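DNA-entry nuclease inhibitor (Bacillus subtilis subsp. subtilis, PDB 4MQD) inhibits the DNA-degrading activity of the DNA-entry nuclease NucA and takes part in the competence of cells for transformation. Local coordinates at residues A[5-10]-A[63-68]; A[11-16]-A[98-103]; A[50-55]-A[111-116]; A[56-61]-A[124-129]. All blocks are in the same frame, centred on the assembly; numbering follows the deposited sequence.

Interaction 1: residues A[5-10]-A[63-68]; sequences IKSWKP and LFRLNS
The carbonyl oxygen of Phe64 takes two donors, the amide Trp8 N of the facing strand, through a weak bond of 3.3 Å, and a water that also donates to Trp8 O. A second water accepts from Phe64 N and donates to Lys9 O, so two waters stand in for direct bonds where the regular pairing is interrupted around Lys9. Before that point the strands run antiparallel and pair directly. Lys6 and Leu66 form a hydrogen-bonded pair, Leu66 N to Lys6 O at 2.9 Å and Lys6 N to Leu66 O at 3.2 Å, and Ser7 faces Arg65 as the following non-hydrogen-bonded pair.

Trp8 and Phe64 lie side by side and point the same way, yet their rings are turned 76° against each other. Phe64 holds CG opposite its backbone N (chi1 -163°), while Trp8 keeps CG beside its own N, and the two rings end up neighbours. The edge of Phe64 is set against the face of the six-membered ring of Trp8, an edge-to-face stack with centroids 5.2 Å apart, and CD2 of Phe64 sits 3.6 Å from CZ3 of Trp8. CB of Leu66 meets the same ring at its rim. A broad indole suits this partly exposed place, since it spans two residues of the partner strand. Past the interruption the chains are close again, and Pro10 CB touches Leu63 CD1 at 3.6 Å.

Strand 6-14 forms one margin of the mixed sheet, and strand 59-66 bonds on its other side to strand 127-134. Phe102 of the second sheet meets both aromatic rings, and Asn67, just past the end of strand 59-66, bonds to Met4 and to Ser134.

Interaction 2: residues A[11-16]-A[98-103]; sequences QELSIS and KRLSFD
Leu13 and Leu100 reach each other through different first torsions. Leu13 swings CG opposite its backbone N (chi1 -166°), whereas Leu100 keeps CG beside its own N (chi1 -52°), and the two branched ends meet at an angle with Leu13 CD1 4.0 Å from Leu100 CG. The same methyl of Leu13 lies 3.3 Å from Lys98 O, a close approach to backbone. Gln11 CB rests 3.7 Å from Leu100 CD1, and the two side chains slide past each other in opposite directions.

Leucine fits at both positions because its forked end fills the space between backbones too far apart to pair: the axes of strands 11-14 and 100-102 approach to 9.6 Å, and no direct hydrogen bond joins the segments. Water does this work instead. One molecule donates to Gln11 OE1 and to Glu12 O, the latter at 2.8 Å, and accepts from Lys98 NZ at 2.8 Å. The long chain of Lys98 brings its amine there, with its CE close to Glu12 O. Another water accepts from both Ser14 N and Lys98 N, each at 3.2 Å.

Strand 6-14 belongs to the mixed sheet, bonding to strand 59-66, and strand 100-102 is the margin of the antiparallel sheet, bonding to strand 90-93. The seam between these two edges is therefore apolar on the leucine side and hydrated on the lysine side. Glu12 OE1 stands 5.6 Å from Lys98 NZ, too distant for a salt bridge, although the opposite charges probably attract weakly.

Interaction 3: residues A[50-55]-A[111-116]; sequences ISFEAQ and LTCWTV
Cys113 lies over one face of the Phe52 ring, its CB 3.8 Å from the ring centroid in a CH-pi contact. Its sulfur covers the same face, SG being 4.3 Å from the centroid and 22° off the ring normal, a sulfur-aromatic contact. The backbone places CB, and chi1 (-179°), with SG opposite the backbone N, lays the sulfur over that face too. At the rim, Leu111 CD2 approaches in the ring plane, 3.8 Å from Phe52 CE2, and the same methyl touches Ile50 CD1 at 4.0 Å. Ile50 also sends CG2 over the ring face opposite Cys113, so the phenyl group is held flat between a neighbour on its own strand and one on the other sheet.

Farther along, Thr115 CG2 packs on the amide end of Gln55, 3.8 Å from CD, while Gln55 NE2 bonds to Glu76. Thr115 OG1 shares a water with Glu53 O, at 2.9 Å from each. A threonine suits this border, offering a methyl to one partner and a hydroxyl to the other.

Around this shell, Val22 and Phe20 of strand 19-24 touch Phe52 and Cys113 respectively, and Ile130 meets Leu111. The strands belong to different sheets, their axes 9.1 Å apart and only 21° from parallel, so this is the buried face-to-face packing of a beta sandwich. Dispersion, with a probable small contribution from the sulfur, dominates its middle, and the Glu53 carbonyl and the Thr115 hydroxyl at its border are linked through water.

Interaction 4: residues A[56-61]-A[124-129]; sequences RNTKAF and HADTYI
A parallel pair within an otherwise mostly antiparallel sheet joins strands 59-66 and 127-134 where both begin. Phe61 bridges two residues of the other strand, its N donating to Asp126 O at 2.9 Å and its O accepting from Tyr128 N at 2.9 Å. On the face carrying Phe61 and Thr127, the Phe61 ring receives Ala125 CB at its edge, where the single methyl of an alanine fits beside the ring. Thr127 OG1 turns back to donate to Ala125 O at 2.7 Å, pinning the incoming loop, and also bonds to Ser121.

Before the strands, Arg56 reaches Asp126 in a salt bridge. NH1 meets the syn side of OD2 at 3.0 Å and 162°, with the oxygen near the guanidinium plane but the two flat groups turned 58° apart. The bend at chi3 (62°) curls the arginine round to this carboxylate. OD2 also accepts from a water that accepts a hydrogen bond from Tyr128 OH, at 2.6 Å; the same hydroxyl also bonds to Gln55 N. OD1 is held by Ala118 N. These donors probably favour the charged form of the buried aspartate. Another water bonds to Asp126 N and Thr58 OG1.

On the outer side, strand 59-66 bonds to strand 6-14 through Ala60 and Leu13; on the other, strand 127-134 bonds to strand 107-116. The Tyr128 ring meets Phe20 of the opposing sheet edge-to-face.

Interactions 1 and 4 lie about 17 Å apart, centre to centre, at the two ends of strand 59-66, which pairs with strand 6-14 on one side and strand 127-134 on the other. Interactions 2 and 3 instead connect the mixed sheet to the antiparallel one, 2 along their margins and 3 through the buried interior. Interaction 2 adjoins interaction 1 through Phe102, and interaction 3 adjoins interaction 4 because strands 107-116 and 127-134 are neighbours. Along the chain the first segments come in the order 5-10, 11-16, 50-55 and 56-61, and every pair of contacts crosses. Distant parts of the sequence are thus interwoven into one compact two-sheet nuclease inhibitor.

Interaction 1: residues A[5-10]-A[63-68]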
# COMPACT_ATOMS: atom_id res chain seq x y z
N ILE A 5 18.05 1.65 6.70
CA ILE A 5 16.93 0.75 6.41
C ILE A 5 17.13 -0.59 7.11
O ILE A 5 18.24 -1.13 7.15
CB ILE A 5 16.77 0.52 4.90
CG1 ILE A 5 16.54 1.85 4.18
CG2 ILE A 5 15.62 -0.45 4.62
CD1 ILE A 5 16.60 1.76 2.67
N LYS A 6 16.05 -1.13 7.67
CA LYS A 6 16.09 -2.39 8.39
C LYS A 6 14.70 -3.02 8.42
O LYS A 6 13.70 -2.33 8.66
CB LYS A 6 16.60 -2.15 9.82
CG LYS A 6 16.95 -3.39 10.61
CD LYS A 6 17.72 -3.02 11.87
CE LYS A 6 18.10 -4.25 12.69
NZ LYS A 6 18.90 -3.89 13.89
N SER A 7 14.63 -4.32 8.16
CA SER A 7 13.36 -5.06 8.15
C SER A 7 13.45 -6.30 9.03
O SER A 7 14.52 -6.89 9.18
CB SER A 7 12.98 -5.47 6.73
OG SER A 7 12.49 -4.37 5.99
N TRP A 8 12.31 -6.68 9.60
CA TRP A 8 12.23 -7.83 10.49
C TRP A 8 11.32 -8.91 9.92
O TRP A 8 10.34 -8.62 9.24
CB TRP A 8 11.69 -7.41 11.86
CG TRP A 8 12.71 -6.81 12.77
CD1 TRP A 8 13.38 -7.44 13.78
CD2 TRP A 8 13.19 -5.46 12.75
NE1 TRP A 8 14.24 -6.56 14.39
CE2 TRP A 8 14.14 -5.34 13.78
CE3 TRP A 8 12.90 -4.34 11.97
CZ2 TRP A 8 14.81 -4.15 14.05
CZ3 TRP A 8 13.56 -3.15 12.23
CH2 TRP A 8 14.50 -3.06 13.26
N LYS A 9 11.67 -10.16 10.21
CA LYS A 9 10.83 -11.30 9.89
C LYS A 9 9.45 -11.12 10.54
O LYS A 9 9.36 -10.66 11.67
CB LYS A 9 11.49 -12.57 10.43
CG LYS A 9 10.77 -13.87 10.14
CD LYS A 9 11.42 -15.02 10.90
CE LYS A 9 10.72 -16.34 10.64
NZ LYS A 9 10.85 -16.77 9.22
N PRO A 10 8.36 -11.47 9.82
CA PRO A 10 7.04 -11.39 10.44
C PRO A 10 6.96 -12.20 11.73
O PRO A 10 7.50 -13.31 11.80
CB PRO A 10 6.12 -11.99 9.37
CG PRO A 10 6.83 -11.75 8.08
CD PRO A 10 8.29 -11.84 8.39
N LEU A 63 4.54 -6.93 11.46
CA LEU A 63 5.64 -6.61 10.55
C LEU A 63 6.28 -5.30 10.97
O LEU A 63 5.74 -4.22 10.70
CB LEU A 63 5.15 -6.49 9.10
CG LEU A 63 5.16 -7.78 8.28
CD1 LEU A 63 4.33 -8.86 8.96
CD2 LEU A 63 4.65 -7.51 6.87
N PHE A 64 7.42 -5.38 11.65
CA PHE A 64 8.12 -4.18 12.09
C PHE A 64 9.14 -3.75 11.05
O PHE A 64 9.85 -4.59 10.48
CB PHE A 64 8.80 -4.40 13.44
CG PHE A 64 9.18 -3.13 14.13
CD1 PHE A 64 8.23 -2.39 14.82
CD2 PHE A 64 10.48 -2.65 14.06
CE1 PHE A 64 8.57 -1.21 15.45
CE2 PHE A 64 10.83 -1.46 14.69
CZ PHE A 64 9.88 -0.74 15.38
N ARG A 65 9.22 -2.45 10.80
CA ARG A 65 10.14 -1.88 9.82
C ARG A 65 10.79 -0.60 10.35
O ARG A 65 10.19 0.12 11.15
CB ARG A 65 9.41 -1.55 8.52
CG ARG A 65 8.81 -2.74 7.81
CD ARG A 65 8.02 -2.30 6.60
NE ARG A 65 7.36 -3.42 5.95
CZ ARG A 65 6.56 -3.32 4.89
NH1 ARG A 65 6.30 -2.13 4.35
NH2 ARG A 65 6.00 -4.41 4.38
N LEU A 66 12.01 -0.34 9.89
CA LEU A 66 12.73 0.89 10.19
C LEU A 66 13.04 1.63 8.89
O LEU A 66 13.76 1.11 8.03
CB LEU A 66 14.03 0.57 10.94
CG LEU A 66 14.97 1.73 11.28
CD1 LEU A 66 14.28 2.80 12.11
CD2 LEU A 66 16.20 1.20 12.01
N ASN A 67 12.50 2.84 8.76
CA ASN A 67 12.72 3.70 7.59
C ASN A 67 12.40 3.02 6.25
O ASN A 67 13.15 3.14 5.28
CB ASN A 67 14.15 4.24 7.58
CG ASN A 67 14.46 5.10 8.79
OD1 ASN A 67 13.65 5.94 9.18
ND2 ASN A 67 15.63 4.90 9.39
N SER A 68 11.27 2.32 6.21
CA SER A 68 10.81 1.69 4.98
C SER A 68 10.19 2.74 4.06
O SER A 68 9.49 3.64 4.52
CB SER A 68 9.79 0.60 5.28
OG SER A 68 9.33 -0.00 4.08
O HOH W 1 8.70 -6.39 8.59
O HOH W 2 8.33 -8.10 12.53

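Interaction 2: residues A[11-16]-A[98-103]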
# COMPACT_ATOMS: atom_id res chain seq x y z
N GLN A 11 6.29 -11.65 12.74
CA GLN A 11 6.17 -12.29 14.04
C GLN A 11 4.71 -12.55 14.38
O GLN A 11 3.92 -11.61 14.47
CB GLN A 11 6.80 -11.40 15.12
CG GLN A 11 8.32 -11.30 15.05
CD GLN A 11 9.01 -12.61 15.37
OE1 GLN A 11 8.48 -13.46 16.08
NE2 GLN A 11 10.21 -12.78 14.83
N GLU A 12 4.38 -13.82 14.58
CA GLU A 12 3.03 -14.20 14.99
C GLU A 12 2.78 -13.76 16.43
O GLU A 12 3.68 -13.82 17.27
CB GLU A 12 2.84 -15.72 14.84
CG GLU A 12 1.39 -16.17 14.93
CD GLU A 12 1.19 -17.60 14.46
OE1 GLU A 12 2.18 -18.36 14.37
OE2 GLU A 12 0.03 -17.97 14.17
N LEU A 13 1.57 -13.29 16.70
CA LEU A 13 1.21 -12.77 18.01
C LEU A 13 -0.27 -12.97 18.27
O LEU A 13 -1.11 -12.63 17.43
CB LEU A 13 1.55 -11.27 18.09
CG LEU A 13 1.55 -10.62 19.47
CD1 LEU A 13 2.75 -11.10 20.29
CD2 LEU A 13 1.57 -9.11 19.36
N SER A 14 -0.60 -13.55 19.42
CA SER A 14 -2.00 -13.72 19.82
C SER A 14 -2.52 -12.42 20.43
O SER A 14 -2.06 -12.00 21.49
CB SER A 14 -2.15 -14.86 20.82
OG SER A 14 -1.85 -16.11 20.21
N ILE A 15 -3.48 -11.79 19.75
CA ILE A 15 -4.08 -10.55 20.23
C ILE A 15 -5.19 -10.84 21.23
O ILE A 15 -6.07 -11.66 20.96
CB ILE A 15 -4.67 -9.71 19.07
CG1 ILE A 15 -3.61 -9.42 18.00
CG2 ILE A 15 -5.29 -8.42 19.60
CD1 ILE A 15 -2.34 -8.78 18.52
N SER A 16 -5.14 -10.17 22.37
CA SER A 16 -6.22 -10.22 23.35
C SER A 16 -6.70 -8.80 23.64
O SER A 16 -5.93 -7.84 23.56
CB SER A 16 -5.75 -10.89 24.64
OG SER A 16 -5.57 -12.27 24.45
N LYS A 98 3.21 -13.73 23.71
CA LYS A 98 4.67 -13.74 23.68
C LYS A 98 5.17 -12.30 23.64
O LYS A 98 4.48 -11.41 23.12
CB LYS A 98 5.18 -14.48 22.44
CG LYS A 98 4.88 -15.96 22.43
CD LYS A 98 5.54 -16.67 21.25
CE LYS A 98 4.86 -16.34 19.93
NZ LYS A 98 5.42 -17.13 18.81
N ARG A 99 6.34 -12.06 24.21
CA ARG A 99 6.97 -10.75 24.16
C ARG A 99 7.90 -10.68 22.95
O ARG A 99 8.87 -11.43 22.86
CB ARG A 99 7.76 -10.46 25.44
CG ARG A 99 8.48 -9.12 25.42
CD ARG A 99 9.11 -8.78 26.76
NE ARG A 99 8.15 -8.22 27.70
CZ ARG A 99 8.48 -7.58 28.83
NH1 ARG A 99 9.75 -7.41 29.16
NH2 ARG A 99 7.53 -7.11 29.62
N LEU A 100 7.58 -9.79 22.02
CA LEU A 100 8.44 -9.55 20.86
C LEU A 100 9.48 -8.50 21.22
O LEU A 100 9.24 -7.65 22.08
CB LEU A 100 7.61 -9.08 19.66
CG LEU A 100 6.41 -9.94 19.29
CD1 LEU A 100 5.71 -9.37 18.07
CD2 LEU A 100 6.82 -11.38 19.03
N SER A 101 10.64 -8.57 20.57
CA SER A 101 11.71 -7.61 20.79
C SER A 101 12.29 -7.14 19.45
O SER A 101 12.43 -7.93 18.52
CB SER A 101 12.82 -8.23 21.64
OG SER A 101 12.32 -8.59 22.91
N PHE A 102 12.61 -5.85 19.38
CA PHE A 102 13.15 -5.26 18.16
C PHE A 102 14.28 -4.30 18.52
O PHE A 102 14.09 -3.39 19.34
CB PHE A 102 12.05 -4.52 17.39
CG PHE A 102 10.88 -5.40 17.03
CD1 PHE A 102 9.80 -5.52 17.90
CD2 PHE A 102 10.86 -6.10 15.84
CE1 PHE A 102 8.72 -6.33 17.57
CE2 PHE A 102 9.79 -6.91 15.51
CZ PHE A 102 8.72 -7.02 16.37
N ASP A 103 15.44 -4.51 17.92
CA ASP A 103 16.62 -3.69 18.18
C ASP A 103 16.50 -2.34 17.47
O ASP A 103 17.01 -2.15 16.37
CB ASP A 103 17.89 -4.43 17.73
CG ASP A 103 19.17 -3.70 18.11
OD1 ASP A 103 19.22 -3.13 19.22
OD2 ASP A 103 20.12 -3.72 17.31
O HOH W 3 6.19 -15.06 17.15
O HOH W 4 1.59 -14.99 21.27

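Interaction 3: residues A[50-55]-A[111-116]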
# COMPACT_ATOMS: atom_id res chain seq x y z
N ILE A 50 3.01 3.09 23.50
CA ILE A 50 1.85 3.30 22.64
C ILE A 50 1.13 1.98 22.44
O ILE A 50 1.74 1.00 22.01
CB ILE A 50 2.24 3.85 21.25
CG1 ILE A 50 3.05 5.15 21.39
CG2 ILE A 50 1.00 4.08 20.40
CD1 ILE A 50 3.80 5.53 20.13
N SER A 51 -0.16 1.94 22.77
CA SER A 51 -0.99 0.78 22.47
C SER A 51 -1.80 1.08 21.22
O SER A 51 -2.39 2.15 21.10
CB SER A 51 -1.93 0.46 23.62
OG SER A 51 -1.21 0.23 24.82
N PHE A 52 -1.80 0.13 20.29
CA PHE A 52 -2.56 0.26 19.06
C PHE A 52 -3.79 -0.64 19.13
O PHE A 52 -3.74 -1.75 19.65
CB PHE A 52 -1.70 -0.11 17.85
CG PHE A 52 -0.61 0.88 17.57
CD1 PHE A 52 -0.90 2.10 16.97
CD2 PHE A 52 0.71 0.60 17.90
CE1 PHE A 52 0.10 3.02 16.70
CE2 PHE A 52 1.72 1.52 17.64
CZ PHE A 52 1.41 2.73 17.04
N GLU A 53 -4.91 -0.13 18.61
CA GLU A 53 -6.14 -0.90 18.56
C GLU A 53 -6.05 -1.95 17.46
O GLU A 53 -5.57 -1.68 16.36
CB GLU A 53 -7.32 0.03 18.26
CG GLU A 53 -8.68 -0.64 18.37
CD GLU A 53 -9.75 0.02 17.52
OE1 GLU A 53 -9.40 0.78 16.59
OE2 GLU A 53 -10.94 -0.25 17.77
N ALA A 54 -6.52 -3.16 17.78
CA ALA A 54 -6.60 -4.24 16.81
C ALA A 54 -8.07 -4.53 16.53
O ALA A 54 -8.92 -4.32 17.39
CB ALA A 54 -5.91 -5.48 17.35
N GLN A 55 -8.35 -5.01 15.33
CA GLN A 55 -9.73 -5.26 14.90
C GLN A 55 -10.39 -6.42 15.65
O GLN A 55 -11.58 -6.36 15.96
CB GLN A 55 -9.79 -5.53 13.40
CG GLN A 55 -9.48 -4.31 12.55
CD GLN A 55 -9.78 -4.54 11.09
OE1 GLN A 55 -9.67 -5.66 10.59
NE2 GLN A 55 -10.16 -3.48 10.38
N LEU A 111 6.14 6.85 14.41
CA LEU A 111 5.71 5.46 14.38
C LEU A 111 4.35 5.35 13.70
O LEU A 111 3.36 5.90 14.20
CB LEU A 111 5.64 4.90 15.80
CG LEU A 111 5.52 3.38 15.93
CD1 LEU A 111 6.81 2.69 15.49
CD2 LEU A 111 5.17 2.99 17.36
N THR A 112 4.30 4.65 12.57
CA THR A 112 3.06 4.45 11.83
C THR A 112 2.62 2.99 11.91
O THR A 112 3.45 2.09 11.77
CB THR A 112 3.22 4.86 10.36
OG1 THR A 112 3.57 6.25 10.29
CG2 THR A 112 1.92 4.64 9.58
N CYS A 113 1.33 2.77 12.14
CA CYS A 113 0.76 1.43 12.18
C CYS A 113 -0.37 1.29 11.16
O CYS A 113 -1.38 2.00 11.24
CB CYS A 113 0.22 1.12 13.58
SG CYS A 113 -0.50 -0.53 13.76
N TRP A 114 -0.19 0.38 10.20
CA TRP A 114 -1.23 0.07 9.23
C TRP A 114 -1.94 -1.21 9.65
O TRP A 114 -1.29 -2.22 9.93
CB TRP A 114 -0.64 -0.15 7.83
CG TRP A 114 -0.11 1.08 7.16
CD1 TRP A 114 -0.80 1.92 6.33
CD2 TRP A 114 1.22 1.59 7.22
NE1 TRP A 114 0.02 2.93 5.88
CE2 TRP A 114 1.27 2.74 6.41
CE3 TRP A 114 2.38 1.18 7.88
CZ2 TRP A 114 2.43 3.50 6.25
CZ3 TRP A 114 3.54 1.92 7.72
CH2 TRP A 114 3.56 3.07 6.91
N THR A 115 -3.27 -1.17 9.67
CA THR A 115 -4.08 -2.36 9.92
C THR A 115 -4.44 -3.02 8.59
O THR A 115 -5.16 -2.43 7.78
CB THR A 115 -5.38 -2.01 10.68
OG1 THR A 115 -5.04 -1.43 11.95
CG2 THR A 115 -6.23 -3.25 10.90
N VAL A 116 -3.93 -4.23 8.39
CA VAL A 116 -4.18 -5.00 7.17
C VAL A 116 -4.92 -6.29 7.53
O VAL A 116 -4.29 -7.28 7.93
CB VAL A 116 -2.86 -5.35 6.44
CG1 VAL A 116 -3.15 -6.01 5.10
CG2 VAL A 116 -2.01 -4.10 6.26
O HOH W 5 -7.16 -1.74 13.90

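Interaction 4: residues A[56-61]-A[124-129]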
# COMPACT_ATOMS: atom_id res chain seq x y z
N ARG A 56 -9.62 -7.46 15.93
CA ARG A 56 -10.15 -8.64 16.61
C ARG A 56 -9.06 -9.41 17.35
O ARG A 56 -7.87 -9.20 17.14
CB ARG A 56 -10.86 -9.55 15.61
CG ARG A 56 -10.01 -9.97 14.43
CD ARG A 56 -10.82 -10.69 13.36
NE ARG A 56 -11.86 -9.83 12.80
CZ ARG A 56 -11.66 -8.86 11.90
NH1 ARG A 56 -10.44 -8.60 11.43
NH2 ARG A 56 -12.69 -8.15 11.46
N ASN A 57 -9.51 -10.31 18.23
CA ASN A 57 -8.61 -11.17 18.99
C ASN A 57 -8.35 -12.44 18.19
O ASN A 57 -9.23 -13.27 18.01
CB ASN A 57 -9.22 -11.51 20.34
CG ASN A 57 -9.47 -10.28 21.19
OD1 ASN A 57 -8.73 -9.30 21.11
ND2 ASN A 57 -10.50 -10.33 22.01
N THR A 58 -7.12 -12.57 17.70
CA THR A 58 -6.74 -13.64 16.80
C THR A 58 -5.22 -13.76 16.73
O THR A 58 -4.51 -12.90 17.27
CB THR A 58 -7.31 -13.39 15.38
OG1 THR A 58 -7.02 -14.51 14.53
CG2 THR A 58 -6.71 -12.12 14.76
N LYS A 59 -4.73 -14.81 16.09
CA LYS A 59 -3.30 -14.94 15.81
C LYS A 59 -2.94 -14.02 14.65
O LYS A 59 -3.21 -14.33 13.49
CB LYS A 59 -2.92 -16.39 15.51
CG LYS A 59 -2.60 -17.20 16.75
CD LYS A 59 -2.55 -18.70 16.47
CE LYS A 59 -3.94 -19.32 16.45
NZ LYS A 59 -3.89 -20.80 16.38
N ALA A 60 -2.36 -12.87 14.98
CA ALA A 60 -2.00 -11.86 13.99
C ALA A 60 -0.50 -11.86 13.73
O ALA A 60 0.26 -12.46 14.49
CB ALA A 60 -2.45 -10.49 14.47
N PHE A 61 -0.09 -11.19 12.66
CA PHE A 61 1.32 -11.02 12.34
C PHE A 61 1.73 -9.57 12.51
O PHE A 61 1.02 -8.66 12.06
CB PHE A 61 1.61 -11.49 10.91
CG PHE A 61 1.63 -12.98 10.75
CD1 PHE A 61 2.76 -13.72 11.08
CD2 PHE A 61 0.51 -13.65 10.27
CE1 PHE A 61 2.78 -15.09 10.94
CE2 PHE A 61 0.52 -15.03 10.13
CZ PHE A 61 1.66 -15.75 10.46
N HIS A 124 -2.53 -13.90 4.97
CA HIS A 124 -3.85 -14.50 5.16
C HIS A 124 -4.25 -14.58 6.64
O HIS A 124 -4.91 -15.52 7.07
CB HIS A 124 -3.92 -15.87 4.48
CG HIS A 124 -3.37 -15.86 3.09
ND1 HIS A 124 -4.03 -15.25 2.04
CD2 HIS A 124 -2.22 -16.36 2.58
CE1 HIS A 124 -3.31 -15.38 0.94
NE2 HIS A 124 -2.21 -16.05 1.24
N ALA A 125 -3.82 -13.57 7.39
CA ALA A 125 -4.18 -13.39 8.78
C ALA A 125 -4.05 -11.90 9.06
O ALA A 125 -3.31 -11.20 8.36
CB ALA A 125 -3.26 -14.18 9.69
N ASP A 126 -4.77 -11.40 10.06
CA ASP A 126 -4.71 -9.99 10.39
C ASP A 126 -3.26 -9.57 10.57
O ASP A 126 -2.52 -10.18 11.34
CB ASP A 126 -5.52 -9.68 11.66
CG ASP A 126 -7.02 -9.76 11.43
OD1 ASP A 126 -7.45 -9.96 10.27
OD2 ASP A 126 -7.77 -9.63 12.41
N THR A 127 -2.85 -8.56 9.82
CA THR A 127 -1.45 -8.14 9.77
C THR A 127 -1.34 -6.68 10.16
O THR A 127 -2.10 -5.83 9.68
CB THR A 127 -0.87 -8.36 8.36
OG1 THR A 127 -1.03 -9.74 7.99
CG2 THR A 127 0.61 -8.00 8.32
N TYR A 128 -0.38 -6.39 11.04
CA TYR A 128 -0.14 -5.03 11.50
C TYR A 128 1.28 -4.61 11.14
O TYR A 128 2.25 -5.14 11.67
CB TYR A 128 -0.41 -4.92 13.00
CG TYR A 128 -1.86 -5.18 13.33
CD1 TYR A 128 -2.79 -4.14 13.32
CD2 TYR A 128 -2.32 -6.46 13.61
CE1 TYR A 128 -4.12 -4.36 13.59
CE2 TYR A 128 -3.66 -6.70 13.89
CZ TYR A 128 -4.55 -5.64 13.88
OH TYR A 128 -5.88 -5.87 14.15
N ILE A 129 1.38 -3.66 10.20
CA ILE A 129 2.66 -3.17 9.72
C ILE A 129 3.04 -1.95 10.54
O ILE A 129 2.27 -0.99 10.62
CB ILE A 129 2.62 -2.82 8.22
CG1 ILE A 129 2.20 -4.03 7.40
CG2 ILE A 129 3.99 -2.30 7.76
CD1 ILE A 129 1.98 -3.74 5.92
O HOH W 6 -6.75 -8.31 14.56
O HOH W 7 -6.11 -13.12 11.78